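Local atomic coordinates of histidine kinase (Synechocystis sp., PDB entry 5DFY), a protein that probably works as a photochromic light-sensing histidine kinase that phosphorylates a protein histidine from ATP, and is represented here by its phycocyanobilin-binding GAF domain. Residues N190-G193 and V194-Q198; E87-A90 and Q91-P95; I182-L185 and H186-N190. All coordinates share one frame; numbering follows the deposited sequence. Where two conformers were deposited one is given.

Interaction 1: residues N190-G193 and V194-Q198; sequences NQLG and VAVYQ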
ATOM      1  N   ASN A 190       8.727   5.079   0.486  1.00 16.60           N
ATOM      2  CA  ASN A 190       7.858   3.902   0.359  1.00 16.31           C
ATOM      3  C   ASN A 190       7.513   3.336   1.741  1.00 15.50           C
ATOM      4  O   ASN A 190       6.368   3.008   2.028  1.00 16.40           O
ATOM      5  CB  ASN A 190       8.518   2.790  -0.451  1.00 16.68           C
ATOM      6  CG  ASN A 190       8.576   3.070  -1.946  1.00 17.60           C
ATOM      7  OD1 ASN A 190       7.868   3.924  -2.481  1.00 18.79           O
ATOM      8  ND2 ASN A 190       9.433   2.321  -2.633  1.00 16.64           N
ATOM      9  N   GLN A 191       8.514   3.243   2.600  1.00 16.95           N
ATOM     10  CA  GLN A 191       8.332   2.689   3.943  0.51 16.37           C
ATOM     11  C   GLN A 191       7.452   3.591   4.792  1.00 15.98           C
ATOM     12  O   GLN A 191       6.613   3.129   5.559  1.00 17.94           O
ATOM     13  CB  GLN A 191       9.681   2.490   4.636  0.51 18.22           C
ATOM     14  CG  GLN A 191       9.552   1.988   6.081  0.51 18.69           C
ATOM     15  CD  GLN A 191       8.755   0.689   6.174  0.51 21.87           C
ATOM     16  OE1 GLN A 191       7.637   0.637   6.732  0.51 23.06           O
ATOM     17  NE2 GLN A 191       9.320  -0.363   5.604  0.51 23.05           N
ATOM     18  N   LEU A 192       7.632   4.899   4.649  1.00 16.35           N
ATOM     19  CA  LEU A 192       6.788   5.862   5.348  1.00 15.82           C
ATOM     20  C   LEU A 192       5.325   5.675   4.951  1.00 17.63           C
ATOM     21  O   LEU A 192       4.425   5.683   5.791  1.00 16.79           O
ATOM     22  CB  LEU A 192       7.229   7.295   5.054  1.00 17.39           C
ATOM     23  CG  LEU A 192       6.283   8.391   5.537  1.00 18.69           C
ATOM     24  CD1 LEU A 192       6.130   8.365   7.061  1.00 17.53           C
ATOM     25  CD2 LEU A 192       6.838   9.735   5.070  1.00 18.25           C
ATOM     26  N   GLY A 193       5.082   5.527   3.648  1.00 16.71           N
ATOM     27  CA  GLY A 193       3.731   5.392   3.152  1.00 16.44           C
ATOM     28  C   GLY A 193       3.050   4.141   3.688  1.00 16.05           C
ATOM     29  O   GLY A 193       1.862   4.158   4.033  1.00 16.29           O
ATOM     30  N   VAL A 194       3.801   3.042   3.742  1.00 17.07           N
ATOM     31  CA  VAL A 194       3.283   1.805   4.326  1.00 17.35           C
ATOM     32  C   VAL A 194       2.992   1.992   5.815  1.00 17.66           C
ATOM     33  O   VAL A 194       1.975   1.528   6.300  1.00 18.26           O
ATOM     34  CB  VAL A 194       4.276   0.636   4.118  1.00 19.78           C
ATOM     35  CG1 VAL A 194       3.976  -0.520   5.058  1.00 28.24           C
ATOM     36  CG2 VAL A 194       4.241   0.179   2.697  1.00 22.13           C
ATOM     37  N   ALA A 195       3.867   2.686   6.547  1.00 17.51           N
ATOM     38  CA  ALA A 195       3.616   2.936   7.968  1.00 17.27           C
ATOM     39  C   ALA A 195       2.357   3.758   8.165  1.00 18.41           C
ATOM     40  O   ALA A 195       1.582   3.502   9.078  1.00 18.11           O
ATOM     41  CB  ALA A 195       4.808   3.640   8.607  1.00 18.35           C
ATOM     42  N   VAL A 196       2.153   4.778   7.332  1.00 16.80           N
ATOM     43  CA  VAL A 196       0.952   5.581   7.425  1.00 15.71           C
ATOM     44  C   VAL A 196      -0.287   4.725   7.150  1.00 16.47           C
ATOM     45  O   VAL A 196      -1.259   4.786   7.888  1.00 17.48           O
ATOM     46  CB  VAL A 196       1.010   6.802   6.467  1.00 15.96           C
ATOM     47  CG1 VAL A 196      -0.306   7.516   6.406  1.00 19.79           C
ATOM     48  CG2 VAL A 196       2.111   7.756   6.937  1.00 18.43           C
ATOM     49  N   TYR A 197      -0.241   3.896   6.113  1.00 16.77           N
ATOM     50  CA  TYR A 197      -1.429   3.121   5.784  1.00 14.55           C
ATOM     51  C   TYR A 197      -1.725   2.097   6.884  1.00 14.68           C
ATOM     52  O   TYR A 197      -2.877   1.919   7.253  1.00 16.86           O
ATOM     53  CB  TYR A 197      -1.281   2.433   4.416  1.00 14.81           C
ATOM     54  CG  TYR A 197      -2.574   1.870   3.877  1.00 17.64           C
ATOM     55  CD1 TYR A 197      -3.761   2.589   3.947  1.00 17.86           C
ATOM     56  CD2 TYR A 197      -2.599   0.659   3.254  1.00 20.13           C
ATOM     57  CE1 TYR A 197      -4.935   2.080   3.453  1.00 19.57           C
ATOM     58  CE2 TYR A 197      -3.771   0.140   2.748  1.00 19.05           C
ATOM     59  CZ  TYR A 197      -4.930   0.860   2.840  1.00 17.53           C
ATOM     60  OH  TYR A 197      -6.101   0.335   2.346  1.00 19.73           O
ATOM     61  N   GLN A 198      -0.674   1.450   7.395  1.00 15.48           N
ATOM     62  CA  GLN A 198      -0.824   0.490   8.488  1.00 17.12           C
ATOM     63  C   GLN A 198      -1.495   1.161   9.692  1.00 17.80           C
ATOM     64  O   GLN A 198      -2.399   0.593  10.315  1.00 17.77           O
ATOM     65  CB  GLN A 198       0.541  -0.091   8.856  1.00 21.22           C
ATOM     66  CG  GLN A 198       0.523  -1.033  10.044  1.00 30.35           C
ATOM     67  CD  GLN A 198      -0.305  -2.276   9.781  1.00 33.03           C
ATOM     68  OE1 GLN A 198      -1.500  -2.349  10.129  1.00 38.06           O
ATOM     69  NE2 GLN A 198       0.324  -3.267   9.169  1.00 35.79           N
TER

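Interaction 2: residues E87-A90 and Q91-P95; sequences ESVA and QMWEP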
ATOM      1  N   GLU A  87       8.719  18.752  10.105  1.00 18.90           N
ATOM      2  CA  GLU A  87      10.035  19.280   9.762  1.00 19.49           C
ATOM      3  C   GLU A  87      11.090  18.680  10.680  1.00 17.23           C
ATOM      4  O   GLU A  87      10.901  18.612  11.897  1.00 19.48           O
ATOM      5  CB  GLU A  87      10.043  20.809   9.889  1.00 19.00           C
ATOM      6  CG  GLU A  87      11.414  21.451   9.735  1.00 17.82           C
ATOM      7  CD  GLU A  87      11.354  22.950   9.971  1.00 19.85           C
ATOM      8  OE1 GLU A  87      10.618  23.376  10.897  1.00 19.88           O
ATOM      9  OE2 GLU A  87      12.018  23.690   9.219  1.00 18.76           O
ATOM     10  N   SER A  88      12.214  18.257  10.112  1.00 16.65           N
ATOM     11  CA  SER A  88      13.424  17.987  10.876  1.00 15.84           C
ATOM     12  C   SER A  88      14.476  18.950  10.345  1.00 17.28           C
ATOM     13  O   SER A  88      14.754  18.956   9.155  1.00 16.70           O
ATOM     14  CB  SER A  88      13.885  16.533  10.721  1.00 18.12           C
ATOM     15  OG  SER A  88      15.075  16.252  11.429  1.00 18.35           O
ATOM     16  N   VAL A  89      15.049  19.774  11.217  1.00 17.62           N
ATOM     17  CA  VAL A  89      16.001  20.773  10.780  1.00 16.78           C
ATOM     18  C   VAL A  89      17.147  20.910  11.779  1.00 16.62           C
ATOM     19  O   VAL A  89      16.941  20.808  13.000  1.00 17.64           O
ATOM     20  CB  VAL A  89      15.292  22.128  10.567  1.00 16.48           C
ATOM     21  CG1 VAL A  89      14.673  22.669  11.860  1.00 19.89           C
ATOM     22  CG2 VAL A  89      16.228  23.167   9.957  1.00 19.32           C
ATOM     23  N   ALA A  90      18.360  21.113  11.256  1.00 17.47           N
ATOM     24  CA  ALA A  90      19.522  21.340  12.120  1.00 18.80           C
ATOM     25  C   ALA A  90      19.377  22.696  12.811  1.00 18.02           C
ATOM     26  O   ALA A  90      18.791  23.628  12.258  1.00 18.91           O
ATOM     27  CB  ALA A  90      20.810  21.281  11.320  1.00 19.39           C
ATOM     28  N   GLN A  91      19.915  22.800  14.018  1.00 18.03           N
ATOM     29  CA  GLN A  91      19.679  23.970  14.862  1.00 17.75           C
ATOM     30  C   GLN A  91      20.185  25.293  14.265  1.00 17.23           C
ATOM     31  O   GLN A  91      19.686  26.375  14.638  1.00 18.17           O
ATOM     32  CB  GLN A  91      20.313  23.780  16.235  1.00 20.77           C
ATOM     33  CG  GLN A  91      21.803  23.803  16.224  1.00 19.45           C
ATOM     34  CD  GLN A  91      22.366  23.532  17.611  1.00 19.75           C
ATOM     35  OE1 GLN A  91      22.076  24.258  18.561  1.00 23.73           O
ATOM     36  NE2 GLN A  91      23.149  22.478  17.728  1.00 21.01           N
ATOM     37  N   MET A  92      21.158  25.226  13.361  1.00 16.98           N
ATOM     38  CA  MET A  92      21.757  26.450  12.826  1.00 15.80           C
ATOM     39  C   MET A  92      20.875  27.201  11.828  1.00 16.42           C
ATOM     40  O   MET A  92      21.193  28.334  11.443  1.00 17.14           O
ATOM     41  CB  MET A  92      23.118  26.162  12.158  1.00 16.26           C
ATOM     42  CG  MET A  92      23.036  25.310  10.924  1.00 16.96           C
ATOM     43  SD  MET A  92      24.630  24.893  10.176  1.00 18.07           S
ATOM     44  CE  MET A  92      25.069  26.453   9.406  1.00 18.29           C
ATOM     45  N   TRP A  93      19.769  26.586  11.394  1.00 15.38           N
ATOM     46  CA  TRP A  93      18.867  27.198  10.426  1.00 15.98           C
ATOM     47  C   TRP A  93      17.569  27.644  11.050  1.00 19.43           C
ATOM     48  O   TRP A  93      17.048  26.981  11.950  1.00 19.46           O
ATOM     49  CB  TRP A  93      18.539  26.212   9.298  1.00 15.98           C
ATOM     50  CG  TRP A  93      19.721  25.511   8.758  1.00 15.89           C
ATOM     51  CD1 TRP A  93      20.083  24.227   9.028  1.00 16.90           C
ATOM     52  CD2 TRP A  93      20.740  26.042   7.896  1.00 16.07           C
ATOM     53  NE1 TRP A  93      21.251  23.916   8.382  1.00 16.75           N
ATOM     54  CE2 TRP A  93      21.667  25.005   7.665  1.00 16.88           C
ATOM     55  CE3 TRP A  93      20.953  27.287   7.278  1.00 16.24           C
ATOM     56  CZ2 TRP A  93      22.782  25.176   6.863  1.00 18.75           C
ATOM     57  CZ3 TRP A  93      22.060  27.445   6.479  1.00 17.42           C
ATOM     58  CH2 TRP A  93      22.969  26.402   6.291  1.00 17.97           C
ATOM     59  N   GLU A  94      17.020  28.741  10.549  1.00 18.14           N
ATOM     60  CA  GLU A  94      15.685  29.165  10.970  1.00 17.82           C
ATOM     61  C   GLU A  94      14.679  28.068  10.605  1.00 17.49           C
ATOM     62  O   GLU A  94      14.646  27.623   9.462  1.00 18.19           O
ATOM     63  CB  GLU A  94      15.307  30.500  10.320  1.00 18.14           C
ATOM     64  CG  GLU A  94      13.870  30.910  10.661  1.00 19.31           C
ATOM     65  CD  GLU A  94      13.492  32.354  10.307  1.00 25.57           C
ATOM     66  OE1 GLU A  94      14.376  33.177  10.041  1.00 32.09           O
ATOM     67  OE2 GLU A  94      12.279  32.632  10.290  1.00 33.20           O
ATOM     68  N   PRO A  95      13.868  27.633  11.576  1.00 17.94           N
ATOM     69  CA  PRO A  95      12.888  26.587  11.244  1.00 19.14           C
ATOM     70  C   PRO A  95      11.708  27.153  10.495  1.00 22.35           C
ATOM     71  O   PRO A  95      11.419  28.354  10.623  1.00 22.73           O
ATOM     72  CB  PRO A  95      12.461  26.061  12.610  1.00 21.13           C
ATOM     73  CG  PRO A  95      12.611  27.257  13.519  1.00 23.04           C
ATOM     74  CD  PRO A  95      13.812  28.013  12.990  1.00 19.46           C
TER

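Interaction 3: residues I182-L185 and H186-N190; sequences IHLL and HQIAN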
ATOM      1  N   ILE A 182      19.276   9.123  -4.078  1.00 18.79           N
ATOM      2  CA  ILE A 182      17.944   9.187  -4.671  1.00 17.43           C
ATOM      3  C   ILE A 182      17.231   7.865  -4.432  1.00 17.92           C
ATOM      4  O   ILE A 182      16.060   7.832  -4.026  1.00 18.08           O
ATOM      5  CB  ILE A 182      18.011   9.508  -6.179  1.00 18.63           C
ATOM      6  CG1 ILE A 182      18.666  10.871  -6.402  1.00 20.93           C
ATOM      7  CG2 ILE A 182      16.623   9.491  -6.769  1.00 18.85           C
ATOM      8  CD1 ILE A 182      18.936  11.165  -7.888  1.00 23.20           C
ATOM      9  N   HIS A 183      17.935   6.766  -4.685  1.00 18.35           N
ATOM     10  CA  HIS A 183      17.315   5.446  -4.530  1.00 17.44           C
ATOM     11  C   HIS A 183      16.937   5.179  -3.081  1.00 18.29           C
ATOM     12  O   HIS A 183      15.899   4.579  -2.797  1.00 17.66           O
ATOM     13  CB  HIS A 183      18.257   4.354  -5.014  1.00 17.31           C
ATOM     14  CG  HIS A 183      18.704   4.554  -6.421  1.00 19.83           C
ATOM     15  ND1 HIS A 183      19.913   4.082  -6.900  1.00 23.99           N
ATOM     16  CD2 HIS A 183      18.116   5.199  -7.445  1.00 23.51           C
ATOM     17  CE1 HIS A 183      20.035   4.426  -8.168  1.00 20.34           C
ATOM     18  NE2 HIS A 183      18.962   5.110  -8.522  1.00 22.83           N
ATOM     19  N   LEU A 184      17.793   5.616  -2.161  1.00 18.04           N
ATOM     20  CA  LEU A 184      17.551   5.415  -0.743  1.00 18.86           C
ATOM     21  C   LEU A 184      16.333   6.214  -0.279  1.00 17.89           C
ATOM     22  O   LEU A 184      15.456   5.690   0.394  1.00 18.15           O
ATOM     23  CB  LEU A 184      18.787   5.816   0.074  1.00 19.04           C
ATOM     24  CG  LEU A 184      18.571   5.816   1.587  1.00 20.88           C
ATOM     25  CD1 LEU A 184      18.262   4.427   2.130  1.00 20.86           C
ATOM     26  CD2 LEU A 184      19.807   6.389   2.238  1.00 24.65           C
ATOM     27  N   LEU A 185      16.271   7.489  -0.638  1.00 16.33           N
ATOM     28  CA  LEU A 185      15.160   8.314  -0.169  1.00 15.40           C
ATOM     29  C   LEU A 185      13.843   7.800  -0.744  1.00 17.29           C
ATOM     30  O   LEU A 185      12.809   7.806  -0.073  1.00 15.62           O
ATOM     31  CB  LEU A 185      15.372   9.785  -0.517  1.00 16.73           C
ATOM     32  CG  LEU A 185      14.384  10.725   0.172  1.00 17.20           C
ATOM     33  CD1 LEU A 185      14.486  10.624   1.671  1.00 19.28           C
ATOM     34  CD2 LEU A 185      14.638  12.146  -0.270  1.00 21.33           C
ATOM     35  N   HIS A 186      13.893   7.329  -1.986  1.00 16.33           N
ATOM     36  CA  HIS A 186      12.722   6.736  -2.629  1.00 16.24           C
ATOM     37  C   HIS A 186      12.167   5.585  -1.772  1.00 15.99           C
ATOM     38  O   HIS A 186      10.958   5.496  -1.551  1.00 16.77           O
ATOM     39  CB  HIS A 186      13.084   6.229  -4.036  1.00 18.25           C
ATOM     40  CG  HIS A 186      11.904   5.730  -4.816  1.00 17.44           C
ATOM     41  ND1 HIS A 186      11.296   6.466  -5.802  1.00 18.90           N
ATOM     42  CD2 HIS A 186      11.230   4.558  -4.741  1.00 19.35           C
ATOM     43  CE1 HIS A 186      10.262   5.784  -6.284  1.00 19.74           C
ATOM     44  NE2 HIS A 186      10.213   4.623  -5.671  1.00 20.43           N
ATOM     45  N   GLN A 187      13.050   4.730  -1.261  1.00 17.45           N
ATOM     46  CA  GLN A 187      12.596   3.619  -0.424  1.00 16.70           C
ATOM     47  C   GLN A 187      12.162   4.061   0.981  1.00 16.03           C
ATOM     48  O   GLN A 187      11.226   3.496   1.544  1.00 16.44           O
ATOM     49  CB  GLN A 187      13.673   2.545  -0.308  1.00 16.31           C
ATOM     50  CG  GLN A 187      13.961   1.812  -1.622  1.00 16.00           C
ATOM     51  CD  GLN A 187      12.702   1.288  -2.282  1.00 17.16           C
ATOM     52  OE1 GLN A 187      11.778   0.802  -1.618  1.00 18.42           O
ATOM     53  NE2 GLN A 187      12.635   1.423  -3.599  1.00 16.55           N
ATOM     54  N   ILE A 188      12.855   5.036   1.562  1.00 15.50           N
ATOM     55  CA  ILE A 188      12.424   5.557   2.858  1.00 15.83           C
ATOM     56  C   ILE A 188      10.997   6.096   2.739  1.00 16.65           C
ATOM     57  O   ILE A 188      10.150   5.902   3.628  1.00 15.97           O
ATOM     58  CB  ILE A 188      13.396   6.656   3.375  1.00 15.86           C
ATOM     59  CG1 ILE A 188      14.722   6.009   3.734  1.00 19.19           C
ATOM     60  CG2 ILE A 188      12.812   7.383   4.596  1.00 17.11           C
ATOM     61  CD1 ILE A 188      15.803   6.970   4.086  1.00 21.64           C
ATOM     62  N   ALA A 189      10.701   6.757   1.628  1.00 16.48           N
ATOM     63  CA  ALA A 189       9.352   7.260   1.423  1.00 14.74           C
ATOM     64  C   ALA A 189       8.341   6.117   1.222  1.00 14.66           C
ATOM     65  O   ALA A 189       7.244   6.176   1.744  1.00 15.43           O
ATOM     66  CB  ALA A 189       9.304   8.230   0.232  1.00 15.88           C
ATOM     67  N   ASN A 190       8.727   5.079   0.486  1.00 16.60           N
ATOM     68  CA  ASN A 190       7.858   3.902   0.359  1.00 16.31           C
ATOM     69  C   ASN A 190       7.513   3.336   1.741  1.00 15.50           C
ATOM     70  O   ASN A 190       6.368   3.008   2.028  1.00 16.40           O
ATOM     71  CB  ASN A 190       8.518   2.790  -0.451  1.00 16.68           C
ATOM     72  CG  ASN A 190       8.576   3.070  -1.946  1.00 17.60           C
ATOM     73  OD1 ASN A 190       7.868   3.924  -2.481  1.00 18.79           O
ATOM     74  ND2 ASN A 190       9.433   2.321  -2.633  1.00 16.64           N
TER

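Interaction 1: residues N190-G193 and V194-Q198
L192 and V196, one helical turn apart, meet by their methyl tips on the same flank of helix 179-203. CD1 of L192 comes to 4.1 Å from CG2 of V196, and the two side chains run at a slant to each other rather than side by side. In V196 CG1 takes the place opposite the backbone N (chi1 171°), a rotamer the helix permits, which leaves CG2 beside that N and turned back along the helix. There CG2 also rests on the carbonyl oxygen O of L192, at 3.3 Å. That oxygen is the acceptor for N of V196 at 2.9 Å, and the same pattern repeats one residue on, where N of Y197 reaches O of G193 at 3.0 Å. G193 itself, lacking a side chain, adds no bulk at this buried position. V194 sets its CG2 against O of N190 at 3.6 Å, and the small CB of A195 lies 3.5 Å from O of L192. V194 and Y197 also meet the second subunit, V194 packing on its Q198 and Y197 on its V194. Within the chain, the longer leucine L192 reaches I54, F55 and T58 of helix 50-66 and V156 of strand 150-158, while the short, branched V196 suits close packing on F55 of that helix and on V158 of that strand, which Y197 touches too.

Interaction 2: residues E87-A90 and Q91-P95
Three side-chain torsions bring V89, W93, E87 and P95 together where strand 82-89 runs out into a type I beta turn from A90 to W93. V89 has CG1 wedged between its backbone N and carbonyl carbon (chi1 62°), so CG2 stands opposite the N and both methyls face the returning chain. W93 holds CG beside its own N (chi1 -46°), which swings the indole toward A90, and E87 keeps an extended chain that carries its carboxylate across to P95. The result is a small apolar cluster. V89 CG2 lies 3.9 Å from W93 CB, and the other methyl, V89 CG1, is 4.1 Å from P95 CB. The methyl CB of A90 comes to 3.8 Å from W93 CD1, while M92 CG lies over one face of the indole, offset toward its rim. Branched valine suits this spot because each of its two methyls serves a different partner, while proline, already restricted about phi, offers its CB to V89 CG1. E87 OE1 approaches P95 CB to 3.7 Å, but the carboxylate is held by stronger partners: OE2 forms a salt bridge with R70 of the adjacent strand 70-76 and accepts a hydrogen bond from N of L96, and OE1 accepts one from N of K97. One acid thus fixes the loop against the strand on which R70 sits, and its charge is probably well balanced there. The side chain of E87 is about 10 Å from the phycocyanobilin, too far to touch it. The turn closes with W93 N donating to A90 O at 3.2 Å, a nearly straight bond (N-H...O 170°) whose donor stands above the carbonyl plane.

Interaction 3: residues I182-L185 and H186-N190
An i to i+4 contact within the C-terminal helix of the GAF domain, helix 179-203, joins L184 and I188 near the start of that helix. The delta methyl of I188 sits 3.9 Å from CG of L184, with CD1 of L184 close by at 4.0 Å from the same atom. I188 places CG1 beside its backbone N (chi1 -69°) and extends the chain from there, so CG1 lies 3.4 Å from the carbonyl O of L184 and the end of the chain carries on to the leucine. That oxygen accepts a hydrogen bond from N of I188 at 2.9 Å. L185 lies on the buried side and A189 presents only a methyl, with CB 3.5 Å from O of L185; a small residue suits the close approach of strands 150-158 and 161-170, whose V154 and L166 A189 touches. Q187 and N190 bridge their amides on another side of the helix: N190 ND2 donates to Q187 OE1 at 3.0 Å, from above the carbonyl plane. The chemistry is thus divided: L185 and I188 pack on the sheet, both on L166, and on helix 50-66, whereas L184 packs with Q187 on F205 of the second subunit, and the amide pair ties two polar side chains to each other, which would limit how freely they turn at the subunit interface.

Interaction 2 comes first along the chain, at the end of edge strand 82-89 of the five-stranded antiparallel sheet; interactions 3 and 1 follow one another on the C-terminal helix 179-203 and share N190. Their centres are 12 Å apart, whereas interaction 2 lies about 22 Å from interaction 3 and 25 Å from interaction 1, centre to centre, without touching either. One side of the helix packs on the sheet and helix 50-66, with the side chain of L185 about 9 Å from the phycocyanobilin, and another meets the second subunit. Interaction 2, at a similar distance from the chromophore, has no contact with the other chain.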